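Local atomic coordinates of cleavage and polyadenylation specificity factor 100 KD subunit (Methanosarcina mazei, PDB entry 2XR1), a protein that probably terminates transcription by cleaving nascent RNA, acting as a homodimeric, zinc-dependent nuclease of the metallo-beta-lactamase and beta-CASP type. Residues R273-L278 against T455-T460; I378-Y383 against R587-Y592; V421-E426 against G538-G543; R547-G552 against M572-V577. All coordinates share one frame; numbering follows the deposited sequence.

Contact 1 of 4, residues R273-L278 against T455-T460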
loop_
_atom_site.group_PDB
_atom_site.type_symbol
_atom_site.label_atom_id
_atom_site.label_comp_id
_atom_site.label_asym_id
_atom_site.label_seq_id
_atom_site.Cartn_x
_atom_site.Cartn_y
_atom_site.Cartn_z
ATOM N N ARG B 273 22.110 -4.103 -19.053
ATOM C CA ARG B 273 23.099 -4.102 -18.017
ATOM C C ARG B 273 24.203 -3.126 -18.386
ATOM O O ARG B 273 24.569 -2.253 -17.609
ATOM C CB ARG B 273 23.667 -5.494 -17.906
ATOM C CG ARG B 273 24.238 -5.788 -16.563
ATOM C CD ARG B 273 25.700 -5.805 -16.567
ATOM N NE ARG B 273 26.304 -6.769 -17.474
ATOM C CZ ARG B 273 26.863 -7.929 -17.102
ATOM N NH1 ARG B 273 26.832 -8.360 -15.825
ATOM N NH2 ARG B 273 27.458 -8.693 -18.019
ATOM N N ASP B 274 24.708 -3.270 -19.602
ATOM C CA ASP B 274 25.836 -2.448 -20.049
ATOM C C ASP B 274 25.489 -0.956 -20.135
ATOM O O ASP B 274 26.299 -0.099 -19.715
ATOM C CB ASP B 274 26.325 -2.960 -21.394
ATOM C CG ASP B 274 26.933 -4.372 -21.308
ATOM O OD1 ASP B 274 27.221 -4.858 -20.176
ATOM O OD2 ASP B 274 27.152 -4.992 -22.389
ATOM N N LEU B 275 24.277 -0.650 -20.643
ATOM C CA LEU B 275 23.830 0.723 -20.802
ATOM C C LEU B 275 23.613 1.350 -19.446
ATOM O O LEU B 275 24.039 2.467 -19.224
ATOM C CB LEU B 275 22.573 0.797 -21.651
ATOM C CG LEU B 275 22.780 0.392 -23.112
ATOM C CD1 LEU B 275 21.470 0.042 -23.865
ATOM C CD2 LEU B 275 23.606 1.459 -23.779
ATOM N N MET B 276 23.002 0.609 -18.533
ATOM C CA MET B 276 22.695 1.080 -17.201
ATOM C C MET B 276 23.968 1.549 -16.481
ATOM O O MET B 276 23.984 2.602 -15.836
ATOM C CB MET B 276 22.051 -0.051 -16.407
ATOM C CG MET B 276 21.967 0.189 -14.898
ATOM S SD MET B 276 20.808 -1.002 -14.131
ATOM C CE MET B 276 21.802 -2.507 -14.106
ATOM N N VAL B 277 25.037 0.761 -16.570
ATOM C CA VAL B 277 26.292 1.164 -15.947
ATOM C C VAL B 277 26.816 2.459 -16.586
ATOM O O VAL B 277 27.254 3.388 -15.897
ATOM C CB VAL B 277 27.353 0.019 -16.018
ATOM C CG1 VAL B 277 28.780 0.533 -15.780
ATOM C CG2 VAL B 277 26.989 -1.060 -14.988
ATOM N N LEU B 278 26.756 2.510 -17.908
ATOM C CA LEU B 278 27.235 3.682 -18.650
ATOM C C LEU B 278 26.479 4.921 -18.247
ATOM O O LEU B 278 27.077 5.945 -17.882
ATOM C CB LEU B 278 27.040 3.478 -20.146
ATOM C CG LEU B 278 27.586 4.598 -21.011
ATOM C CD1 LEU B 278 29.079 4.647 -20.863
ATOM C CD2 LEU B 278 27.185 4.386 -22.426
ATOM N N THR B 455 26.568 3.629 -28.699
ATOM C CA THR B 455 26.400 3.016 -29.998
ATOM C C THR B 455 27.312 1.836 -30.115
ATOM O O THR B 455 26.912 0.816 -30.629
ATOM C CB THR B 455 26.700 4.036 -31.128
ATOM O OG1 THR B 455 25.815 5.175 -30.991
ATOM C CG2 THR B 455 26.505 3.388 -32.478
ATOM N N ALA B 456 28.553 1.975 -29.666
ATOM C CA ALA B 456 29.480 0.837 -29.595
ATOM C C ALA B 456 28.801 -0.388 -28.971
ATOM O O ALA B 456 28.868 -1.470 -29.515
ATOM C CB ALA B 456 30.732 1.220 -28.808
ATOM N N ILE B 457 28.082 -0.187 -27.873
ATOM C CA ILE B 457 27.438 -1.294 -27.171
ATOM C C ILE B 457 26.471 -2.052 -28.052
ATOM O O ILE B 457 26.346 -3.254 -27.893
ATOM C CB ILE B 457 26.752 -0.816 -25.877
ATOM C CG1 ILE B 457 27.830 -0.429 -24.862
ATOM C CG2 ILE B 457 25.874 -1.917 -25.310
ATOM C CD1 ILE B 457 27.500 0.705 -23.979
ATOM N N HIS B 458 25.778 -1.362 -28.969
ATOM C CA HIS B 458 24.850 -2.036 -29.917
ATOM C C HIS B 458 25.625 -3.139 -30.672
ATOM O O HIS B 458 25.168 -4.283 -30.813
ATOM C CB HIS B 458 24.224 -1.042 -30.917
ATOM C CG HIS B 458 23.218 -0.108 -30.313
ATOM N ND1 HIS B 458 23.509 0.707 -29.243
ATOM C CD2 HIS B 458 21.928 0.149 -30.640
ATOM C CE1 HIS B 458 22.432 1.406 -28.919
ATOM N NE2 HIS B 458 21.465 1.097 -29.761
ATOM N N ALA B 459 26.832 -2.799 -31.106
ATOM C CA ALA B 459 27.633 -3.723 -31.875
ATOM C C ALA B 459 27.918 -5.028 -31.125
ATOM O O ALA B 459 28.184 -6.053 -31.734
ATOM C CB ALA B 459 28.926 -3.053 -32.313
ATOM N N THR B 460 27.875 -4.979 -29.803
ATOM C CA THR B 460 28.180 -6.121 -28.968
ATOM C C THR B 460 26.962 -6.982 -28.727
ATOM O O THR B 460 27.082 -8.099 -28.204
ATOM C CB THR B 460 28.684 -5.644 -27.599
ATOM O OG1 THR B 460 30.076 -5.323 -27.684
ATOM C CG2 THR B 460 28.475 -6.695 -26.529
#
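Asp-274 meets Ile-457 with the carbon part of its side chain: CB lies 4.1 Å from CG2, the branch that Ile-457 carries anti to its own backbone nitrogen. The acid itself is occupied elsewhere. OD2 is hydrogen-bonded to NE2 of His-461, and OD1 of Asp-274 pairs with NE of Arg-273 at 3.4 Å, a salt bridge whose hydrogen bond is weak. One turn's worth of helix surface carries the contact, and Leu-275 is next on it, its CD2 standing 4.0 Å from CD1 of Ile-457 as the two side chains run alongside each other, pointing opposite ways. The helices run nearly antiparallel, their local axes 162° apart and 10.4 Å from each other, and they join the metallo-beta-lactamase region to the beta-CASP region. The zinc site is close to this seam: the side chain of Leu-275 is about 7 Å from that of the zinc ligand His-245. Leu-278, with CG anti to the backbone N (chi1 -176°), sends CD2 to the same CD1 of Ile-457, again at 4.0 Å. That methyl is therefore shared by two leucines of helix 270-290, while Met-450 and Thr-147 also touch Leu-278.

Contact 2 of 4, residues I378-Y383 against R587-Y592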
loop_
_atom_site.group_PDB
_atom_site.type_symbol
_atom_site.label_atom_id
_atom_site.label_comp_id
_atom_site.label_asym_id
_atom_site.label_seq_id
_atom_site.Cartn_x
_atom_site.Cartn_y
_atom_site.Cartn_z
ATOM N N ILE B 378 -0.098 -3.764 -17.474
ATOM C CA ILE B 378 0.196 -2.441 -16.986
ATOM C C ILE B 378 1.030 -1.849 -18.099
ATOM O O ILE B 378 2.156 -2.306 -18.343
ATOM C CB ILE B 378 0.996 -2.493 -15.672
ATOM C CG1 ILE B 378 0.061 -2.937 -14.536
ATOM C CG2 ILE B 378 1.612 -1.115 -15.361
ATOM C CD1 ILE B 378 0.506 -4.056 -13.718
ATOM N N SER B 379 0.457 -0.838 -18.771
ATOM C CA SER B 379 1.026 -0.281 -19.995
ATOM C C SER B 379 1.487 1.148 -19.841
ATOM O O SER B 379 0.873 1.916 -19.128
ATOM C CB SER B 379 -0.022 -0.314 -21.104
ATOM O OG SER B 379 0.489 0.309 -22.270
ATOM N N GLU B 380 2.512 1.521 -20.581
ATOM C CA GLU B 380 2.866 2.928 -20.673
ATOM C C GLU B 380 1.822 3.636 -21.488
ATOM O O GLU B 380 1.072 2.980 -22.183
ATOM C CB GLU B 380 4.209 3.165 -21.364
ATOM C CG GLU B 380 4.236 2.762 -22.836
ATOM C CD GLU B 380 5.056 3.706 -23.647
ATOM O OE1 GLU B 380 4.717 4.923 -23.627
ATOM O OE2 GLU B 380 6.019 3.251 -24.291
ATOM N N ALA B 381 1.810 4.976 -21.401
ATOM C CA ALA B 381 0.815 5.820 -22.049
ATOM C C ALA B 381 1.386 7.156 -22.575
ATOM O O ALA B 381 0.689 8.128 -22.589
ATOM C CB ALA B 381 -0.371 6.066 -21.087
ATOM N N THR B 382 2.641 7.185 -23.011
ATOM C CA THR B 382 3.356 8.450 -23.313
ATOM C C THR B 382 2.680 9.213 -24.404
ATOM O O THR B 382 2.469 10.413 -24.285
ATOM C CB THR B 382 4.797 8.236 -23.747
ATOM O OG1 THR B 382 5.425 7.343 -22.844
ATOM C CG2 THR B 382 5.569 9.548 -23.755
ATOM N N TYR B 383 2.303 8.510 -25.466
ATOM C CA TYR B 383 1.504 9.113 -26.512
ATOM C C TYR B 383 0.028 8.712 -26.371
ATOM O O TYR B 383 -0.689 8.462 -27.353
ATOM C CB TYR B 383 2.075 8.736 -27.876
ATOM C CG TYR B 383 3.384 9.448 -28.196
ATOM C CD1 TYR B 383 4.551 9.096 -27.568
ATOM C CD2 TYR B 383 3.437 10.456 -29.112
ATOM C CE1 TYR B 383 5.730 9.729 -27.835
ATOM C CE2 TYR B 383 4.614 11.094 -29.389
ATOM C CZ TYR B 383 5.761 10.729 -28.748
ATOM O OH TYR B 383 6.923 11.367 -29.056
ATOM N N ARG B 587 -2.265 5.348 -31.885
ATOM C CA ARG B 587 -2.736 4.199 -32.650
ATOM C C ARG B 587 -2.045 2.898 -32.178
ATOM O O ARG B 587 -2.664 1.883 -31.927
ATOM C CB ARG B 587 -2.485 4.394 -34.136
ATOM C CG ARG B 587 -3.393 3.528 -35.017
ATOM C CD ARG B 587 -2.954 3.509 -36.487
ATOM N NE ARG B 587 -1.947 2.463 -36.722
ATOM C CZ ARG B 587 -0.628 2.673 -36.893
ATOM N NH1 ARG B 587 -0.109 3.919 -36.892
ATOM N NH2 ARG B 587 0.184 1.635 -37.084
ATOM N N GLN B 588 -0.742 2.962 -32.017
ATOM C CA GLN B 588 0.035 1.772 -31.710
ATOM C C GLN B 588 -0.231 1.266 -30.309
ATOM O O GLN B 588 -0.199 0.053 -30.083
ATOM C CB GLN B 588 1.517 2.056 -31.948
ATOM C CG GLN B 588 1.815 2.040 -33.438
ATOM C CD GLN B 588 3.030 2.858 -33.834
ATOM O OE1 GLN B 588 3.696 3.479 -32.978
ATOM N NE2 GLN B 588 3.328 2.879 -35.142
ATOM N N LEU B 589 -0.457 2.180 -29.366
ATOM C CA LEU B 589 -0.832 1.790 -28.016
ATOM C C LEU B 589 -2.129 0.986 -28.080
ATOM O O LEU B 589 -2.253 -0.089 -27.486
ATOM C CB LEU B 589 -0.989 3.014 -27.126
ATOM C CG LEU B 589 0.366 3.696 -26.819
ATOM C CD1 LEU B 589 0.234 5.111 -26.227
ATOM C CD2 LEU B 589 1.156 2.805 -25.896
ATOM N N MET B 590 -3.095 1.500 -28.823
ATOM C CA MET B 590 -4.384 0.845 -28.922
ATOM C C MET B 590 -4.282 -0.487 -29.639
ATOM O O MET B 590 -4.935 -1.435 -29.254
ATOM C CB MET B 590 -5.400 1.742 -29.643
ATOM C CG MET B 590 -5.869 2.909 -28.767
ATOM S SD MET B 590 -7.163 2.439 -27.536
ATOM C CE MET B 590 -8.661 2.795 -28.480
ATOM N N GLU B 591 -3.451 -0.565 -30.669
ATOM C CA GLU B 591 -3.307 -1.785 -31.439
ATOM C C GLU B 591 -2.639 -2.866 -30.563
ATOM O O GLU B 591 -3.060 -4.022 -30.586
ATOM C CB GLU B 591 -2.543 -1.519 -32.754
ATOM C CG GLU B 591 -3.325 -0.713 -33.827
ATOM C CD GLU B 591 -2.459 -0.260 -35.090
ATOM O OE1 GLU B 591 -1.195 -0.076 -34.949
ATOM O OE2 GLU B 591 -3.055 -0.097 -36.239
ATOM N N TYR B 592 -1.670 -2.461 -29.746
ATOM C CA TYR B 592 -0.945 -3.378 -28.863
ATOM C C TYR B 592 -1.860 -4.165 -27.939
ATOM O O TYR B 592 -1.703 -5.380 -27.798
ATOM C CB TYR B 592 0.038 -2.633 -27.981
ATOM C CG TYR B 592 0.919 -3.543 -27.147
ATOM C CD1 TYR B 592 2.004 -4.183 -27.713
ATOM C CD2 TYR B 592 0.696 -3.716 -25.800
ATOM C CE1 TYR B 592 2.836 -4.982 -26.989
ATOM C CE2 TYR B 592 1.507 -4.548 -25.053
ATOM C CZ TYR B 592 2.589 -5.183 -25.678
ATOM O OH TYR B 592 3.415 -6.035 -24.970
#
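Leu-589 rises from helix 586-594 with its two methyls spread under the bend that follows strand 376-380. CD2 of Leu-589 sits 3.7 Å from the carbonyl O of Glu-380 and 4.3 Å from CG of the same residue. CD1 of Leu-589 points to the far end of the bend, 3.6 Å from the carbonyl carbon of Tyr-383 and 4.4 Å from its CB. A chi1 of -70° sets CG of Leu-589 anti to its own carbonyl carbon, which carries both methyls toward the bend. The tyrosine ring turns away from the helix, and its OH is hydrogen-bonded to Asp-578. Strand 376-380 belongs to a mixed sheet of the metallo-beta-lactamase fold, between strands 348-352 and 602-606, and helix 586-594 leads into the latter; Leu-616 of helix 610-624 also packs against Leu-589. Above the leucine the bend is held by its own polar groups. Ser-379 OG donates to Glu-380 O at 2.7 Å, directed at a lone pair of the carbonyl oxygen. The carboxylate of Glu-380 folds forward over the turn, where OE1 receives Thr-382 N at 3.1 Å nearly head-on. Glu-380 OE1 also takes Thr-382 OG1 at 2.6 Å from the syn side, 32° out of the carboxylate plane. OE2 is hydrogen-bonded to His-583 and to the backbone N of Tyr-356. Because OG1 of Thr-382 is also hydrogen-bonded to ND1 of the zinc ligand His-607, the threonine and Glu-380 form a second shell that probably helps to position that imidazole.

Contact 3 of 4, residues V421-E426 against G538-G543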
loop_
_atom_site.group_PDB
_atom_site.type_symbol
_atom_site.label_atom_id
_atom_site.label_comp_id
_atom_site.label_asym_id
_atom_site.label_seq_id
_atom_site.Cartn_x
_atom_site.Cartn_y
_atom_site.Cartn_z
ATOM N N VAL B 421 21.323 6.815 -25.506
ATOM C CA VAL B 421 20.713 5.694 -26.204
ATOM C C VAL B 421 19.245 5.952 -26.401
ATOM O O VAL B 421 18.556 6.367 -25.480
ATOM C CB VAL B 421 20.858 4.370 -25.420
ATOM C CG1 VAL B 421 20.280 4.481 -24.027
ATOM C CG2 VAL B 421 20.167 3.269 -26.133
ATOM N N GLY B 422 18.749 5.658 -27.596
ATOM C CA GLY B 422 17.378 5.944 -27.941
ATOM C C GLY B 422 17.341 6.828 -29.179
ATOM O O GLY B 422 17.499 6.339 -30.330
ATOM N N ARG B 423 17.182 8.125 -28.984
ATOM C CA ARG B 423 16.833 8.978 -30.129
ATOM C C ARG B 423 18.040 9.223 -31.021
ATOM O O ARG B 423 17.910 9.423 -32.217
ATOM C CB ARG B 423 16.268 10.306 -29.642
ATOM C CG ARG B 423 15.054 10.165 -28.776
ATOM C CD ARG B 423 14.756 11.404 -28.083
ATOM N NE ARG B 423 13.515 11.227 -27.342
ATOM C CZ ARG B 423 12.778 12.199 -26.838
ATOM N NH1 ARG B 423 13.154 13.458 -26.979
ATOM N NH2 ARG B 423 11.664 11.894 -26.192
ATOM N N SER B 424 19.219 9.176 -30.429
ATOM C CA SER B 424 20.421 9.380 -31.158
ATOM C C SER B 424 20.638 8.291 -32.217
ATOM O O SER B 424 20.937 8.586 -33.377
ATOM C CB SER B 424 21.581 9.423 -30.184
ATOM O OG SER B 424 21.644 8.229 -29.423
ATOM N N GLN B 425 20.463 7.027 -31.861
ATOM C CA GLN B 425 20.828 5.959 -32.811
ATOM C C GLN B 425 19.931 5.959 -34.036
ATOM O O GLN B 425 20.442 5.940 -35.163
ATOM C CB GLN B 425 20.869 4.581 -32.148
ATOM C CG GLN B 425 22.108 4.374 -31.276
ATOM C CD GLN B 425 22.003 4.945 -29.895
ATOM O OE1 GLN B 425 20.914 5.051 -29.321
ATOM N NE2 GLN B 425 23.139 5.299 -29.332
ATOM N N GLU B 426 18.616 6.039 -33.839
ATOM C CA GLU B 426 17.694 6.116 -34.983
ATOM C C GLU B 426 17.997 7.343 -35.847
ATOM O O GLU B 426 17.973 7.256 -37.091
ATOM C CB GLU B 426 16.190 6.057 -34.591
ATOM C CG GLU B 426 15.516 4.636 -34.769
ATOM C CD GLU B 426 14.037 4.627 -35.394
ATOM O OE1 GLU B 426 13.005 4.892 -34.648
ATOM O OE2 GLU B 426 13.936 4.312 -36.627
ATOM N N GLY B 538 11.713 13.907 -30.616
ATOM C CA GLY B 538 10.785 13.144 -29.803
ATOM C C GLY B 538 10.098 14.046 -28.791
ATOM O O GLY B 538 10.520 15.195 -28.618
ATOM N N TYR B 539 9.110 13.530 -28.064
ATOM C CA TYR B 539 8.431 14.344 -27.045
ATOM C C TYR B 539 9.414 14.913 -26.019
ATOM O O TYR B 539 10.472 14.336 -25.750
ATOM C CB TYR B 539 7.328 13.556 -26.306
ATOM C CG TYR B 539 7.865 12.671 -25.207
ATOM C CD1 TYR B 539 8.486 11.480 -25.500
ATOM C CD2 TYR B 539 7.769 13.048 -23.889
ATOM C CE1 TYR B 539 9.017 10.672 -24.513
ATOM C CE2 TYR B 539 8.271 12.238 -22.855
ATOM C CZ TYR B 539 8.913 11.054 -23.175
ATOM O OH TYR B 539 9.421 10.242 -22.168
ATOM N N GLN B 540 9.026 16.058 -25.464
ATOM C CA GLN B 540 9.725 16.729 -24.374
ATOM C C GLN B 540 8.732 16.796 -23.225
ATOM O O GLN B 540 7.638 17.281 -23.398
ATOM C CB GLN B 540 10.094 18.142 -24.783
ATOM C CG GLN B 540 10.753 18.274 -26.150
ATOM C CD GLN B 540 12.178 17.838 -26.134
ATOM O OE1 GLN B 540 12.958 18.252 -25.283
ATOM N NE2 GLN B 540 12.531 16.956 -27.059
ATOM N N ALA B 541 9.115 16.288 -22.056
ATOM C CA ALA B 541 8.197 16.157 -20.940
ATOM C C ALA B 541 7.926 17.503 -20.273
ATOM O O ALA B 541 8.724 18.419 -20.401
ATOM C CB ALA B 541 8.759 15.203 -19.936
ATOM N N ASP B 542 6.797 17.598 -19.572
ATOM C CA ASP B 542 6.504 18.701 -18.684
ATOM C C ASP B 542 7.711 19.098 -17.845
ATOM O O ASP B 542 8.397 18.237 -17.294
ATOM C CB ASP B 542 5.409 18.295 -17.692
ATOM C CG ASP B 542 4.011 18.189 -18.326
ATOM O OD1 ASP B 542 3.820 18.589 -19.509
ATOM O OD2 ASP B 542 3.096 17.695 -17.611
ATOM N N GLY B 543 7.953 20.402 -17.723
ATOM C CA GLY B 543 8.968 20.928 -16.816
ATOM C C GLY B 543 10.363 20.965 -17.396
ATOM O O GLY B 543 11.284 21.454 -16.766
#
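Arg-423 reaches across with an extended chain and spends two guanidinium nitrogens on one acceptor, the carbonyl O of Tyr-539. The stronger bond runs from Arg-423 NH2 to Tyr-539 O, 2.8 Å long with an N-H...O angle of 152°, aimed at a lone pair of that oxygen and close to the guanidinium plane as well. The bond from Arg-423 NH1 to the same Tyr-539 O, at 3.1 Å, is weak and more bent. One face of the guanidinium rests on the backbone of Gly-538, whose CA is 3.6 Å above the plane and over its centre; with no side chain on that residue the flat group can lie directly on the chain. Arg-423 NH2 also comes 3.3 Å from CD1 of the Tyr-539 ring, whose plane is turned 69° from that of the guanidinium. The neighbouring carbonyl, Gly-538 O, is satisfied from within its own loop by NE2 of Gln-540 at 3.1 Å. On the other segment, Gly-422 is the N-cap of helix 423-436, and its N-H is accepted by OE1 of Gln-425 at 2.8 Å. NE2 of Gln-425 is hydrogen-bonded to Ala-420 O. In the parallel beta-CASP sheet, strands 414-417 and 533-536 are neighbours, and Arg-423 ties the start of the helix after the first to the loop that runs from the second to helix 545-550.

Contact 4 of 4, residues R547-G552 against M572-V577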
loop_
_atom_site.group_PDB
_atom_site.type_symbol
_atom_site.label_atom_id
_atom_site.label_comp_id
_atom_site.label_asym_id
_atom_site.label_seq_id
_atom_site.Cartn_x
_atom_site.Cartn_y
_atom_site.Cartn_z
ATOM N N ARG B 547 10.862 21.301 -23.462
ATOM C CA ARG B 547 9.443 21.505 -23.560
ATOM C C ARG B 547 9.101 22.994 -23.598
ATOM O O ARG B 547 8.267 23.427 -24.393
ATOM C CB ARG B 547 8.743 20.852 -22.374
ATOM C CG ARG B 547 7.226 21.081 -22.328
ATOM C CD ARG B 547 6.577 20.657 -23.617
ATOM N NE ARG B 547 5.212 20.274 -23.343
ATOM C CZ ARG B 547 4.201 20.397 -24.196
ATOM N NH1 ARG B 547 4.402 20.884 -25.428
ATOM N NH2 ARG B 547 2.967 20.033 -23.806
ATOM N N ARG B 548 9.735 23.754 -22.719
ATOM C CA ARG B 548 9.539 25.177 -22.659
ATOM C C ARG B 548 9.884 25.854 -24.005
ATOM O O ARG B 548 9.099 26.658 -24.516
ATOM C CB ARG B 548 10.314 25.740 -21.455
ATOM C CG ARG B 548 10.642 27.194 -21.498
ATOM C CD ARG B 548 10.151 27.893 -20.279
ATOM N NE ARG B 548 10.913 27.610 -19.062
ATOM C CZ ARG B 548 10.775 28.298 -17.921
ATOM N NH1 ARG B 548 9.900 29.310 -17.838
ATOM N NH2 ARG B 548 11.514 27.980 -16.856
ATOM N N ILE B 549 11.004 25.509 -24.612
ATOM C CA ILE B 549 11.312 26.054 -25.932
ATOM C C ILE B 549 10.232 25.715 -26.962
ATOM O O ILE B 549 9.727 26.587 -27.671
ATOM C CB ILE B 549 12.624 25.545 -26.465
ATOM C CG1 ILE B 549 13.768 26.089 -25.617
ATOM C CG2 ILE B 549 12.777 25.969 -27.896
ATOM C CD1 ILE B 549 15.120 25.491 -25.927
ATOM N N GLN B 550 9.876 24.442 -27.026
ATOM C CA GLN B 550 8.889 23.938 -27.981
ATOM C C GLN B 550 7.543 24.613 -27.855
ATOM O O GLN B 550 6.785 24.613 -28.812
ATOM C CB GLN B 550 8.745 22.434 -27.783
ATOM C CG GLN B 550 7.533 21.754 -28.442
ATOM C CD GLN B 550 7.673 20.236 -28.424
ATOM O OE1 GLN B 550 8.556 19.675 -29.082
ATOM N NE2 GLN B 550 6.854 19.579 -27.629
ATOM N N LYS B 551 7.245 25.177 -26.684
ATOM C CA LYS B 551 6.039 25.987 -26.489
ATOM C C LYS B 551 6.190 27.440 -26.982
ATOM O O LYS B 551 5.277 28.261 -26.821
ATOM C CB LYS B 551 5.638 26.016 -25.005
ATOM C CG LYS B 551 5.061 24.732 -24.463
ATOM C CD LYS B 551 4.423 24.962 -23.065
ATOM C CE LYS B 551 4.853 23.860 -22.061
ATOM N NZ LYS B 551 4.161 23.900 -20.752
ATOM N N GLY B 552 7.344 27.774 -27.549
ATOM C CA GLY B 552 7.559 29.122 -28.094
ATOM C C GLY B 552 8.015 30.155 -27.075
ATOM O O GLY B 552 7.904 31.356 -27.320
ATOM N N MET B 572 16.931 31.180 -33.222
ATOM C CA MET B 572 17.166 30.073 -34.153
ATOM C C MET B 572 15.881 29.314 -34.454
ATOM O O MET B 572 15.066 29.090 -33.565
ATOM C CB MET B 572 18.245 29.115 -33.617
ATOM C CG MET B 572 17.765 27.984 -32.713
ATOM S SD MET B 572 19.160 26.981 -32.115
ATOM C CE MET B 572 19.089 27.269 -30.357
ATOM N N GLU B 573 15.720 28.917 -35.710
ATOM C CA GLU B 573 14.601 28.089 -36.166
ATOM C C GLU B 573 14.399 26.865 -35.279
ATOM O O GLU B 573 15.363 26.258 -34.810
ATOM C CB GLU B 573 14.850 27.635 -37.613
ATOM C CG GLU B 573 13.691 26.874 -38.284
ATOM C CD GLU B 573 13.965 26.582 -39.765
ATOM O OE1 GLU B 573 14.012 27.546 -40.580
ATOM O OE2 GLU B 573 14.141 25.378 -40.112
ATOM N N VAL B 574 13.139 26.518 -35.058
ATOM C CA VAL B 574 12.748 25.355 -34.273
ATOM C C VAL B 574 11.868 24.461 -35.132
ATOM O O VAL B 574 10.862 24.906 -35.651
ATOM C CB VAL B 574 11.955 25.802 -33.039
ATOM C CG1 VAL B 574 11.353 24.615 -32.310
ATOM C CG2 VAL B 574 12.844 26.597 -32.134
ATOM N N GLN B 575 12.256 23.212 -35.330
ATOM C CA GLN B 575 11.394 22.279 -36.039
ATOM C C GLN B 575 11.171 21.071 -35.174
ATOM O O GLN B 575 12.035 20.703 -34.389
ATOM C CB GLN B 575 11.962 21.896 -37.397
ATOM C CG GLN B 575 11.919 23.046 -38.442
ATOM C CD GLN B 575 10.790 22.947 -39.465
ATOM O OE1 GLN B 575 9.977 22.025 -39.437
ATOM N NE2 GLN B 575 10.763 23.882 -40.395
ATOM N N VAL B 576 9.993 20.479 -35.286
ATOM C CA VAL B 576 9.640 19.311 -34.510
ATOM C C VAL B 576 9.414 18.165 -35.488
ATOM O O VAL B 576 8.544 18.245 -36.351
ATOM C CB VAL B 576 8.356 19.582 -33.686
ATOM C CG1 VAL B 576 7.962 18.360 -32.914
ATOM C CG2 VAL B 576 8.563 20.759 -32.736
ATOM N N VAL B 577 10.214 17.116 -35.387
ATOM C CA VAL B 577 10.071 15.950 -36.256
ATOM C C VAL B 577 9.919 14.776 -35.323
ATOM O O VAL B 577 10.867 14.055 -35.023
ATOM C CB VAL B 577 11.285 15.781 -37.169
ATOM C CG1 VAL B 577 11.086 14.621 -38.120
ATOM C CG2 VAL B 577 11.553 17.076 -37.919
#
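The amide of Gln-550 meets Val-576 through its oxygen: OE1 is 3.8 Å from CG2 and 4.1 Å from CG1, so it abuts both methyls of the valine. The glutamine chain is stretched out beyond CG, which stands anti to the backbone N (chi1 166°), and it crosses the valine at about a right angle. The other flat group, the guanidinium of Arg-547, takes no part across the contact. Over one face of it lies CE of Lys-551, the residue a turn later, 3.8 Å above the plane of the Arg-547 guanidinium and offset toward the rim, and Gln-540 also touches the Arg-547 side chain. Strand 573-576 is an outermost strand of the six-stranded parallel beta-CASP sheet, hydrogen-bonded along its backbone to strand 533-536. Helix 545-550 lies in the connection between these two neighbouring strands, a beta-alpha-beta crossover, and packs on one side of the sheet. Val-574 and Val-576, two residues apart on the strand, both point their side chains at helix 545-550. Val-574 is met by Ile-549, with CG2 to CG2 at 4.3 Å; Phe-536 and Phe-523 also touch that isoleucine. Past Gln-550 the helix closes in a Schellman motif at Gly-552, which has positive phi and gives its N-H to Ile-549 O at 2.7 Å. Beyond this turn Trp-553 forms a cation-pi pair with Arg-548.

Contact 3 is the hub of the four. It reaches contact 1 through Gln-425 NE2 and Thr-455 OG1, 3.2 Å apart and probably hydrogen-bonded, and contact 2 through a similar pair, Tyr-383 OH and Tyr-539 N, also 3.2 Å apart. Toward contact 4 it packs Gln-540 CG 3.9 Å from Gln-550 OE1. Contacts 1 and 2 do not touch, with nearest atoms about 16 Å apart, and lie around the zinc site: the side chains of Leu-275, Glu-380 and, in contact 3, Tyr-539 lie about 10, 7 and 5 Å from a bound zinc ion. Contact 4 lies away from the annotated sites, its centre 13 Å from that of contact 3.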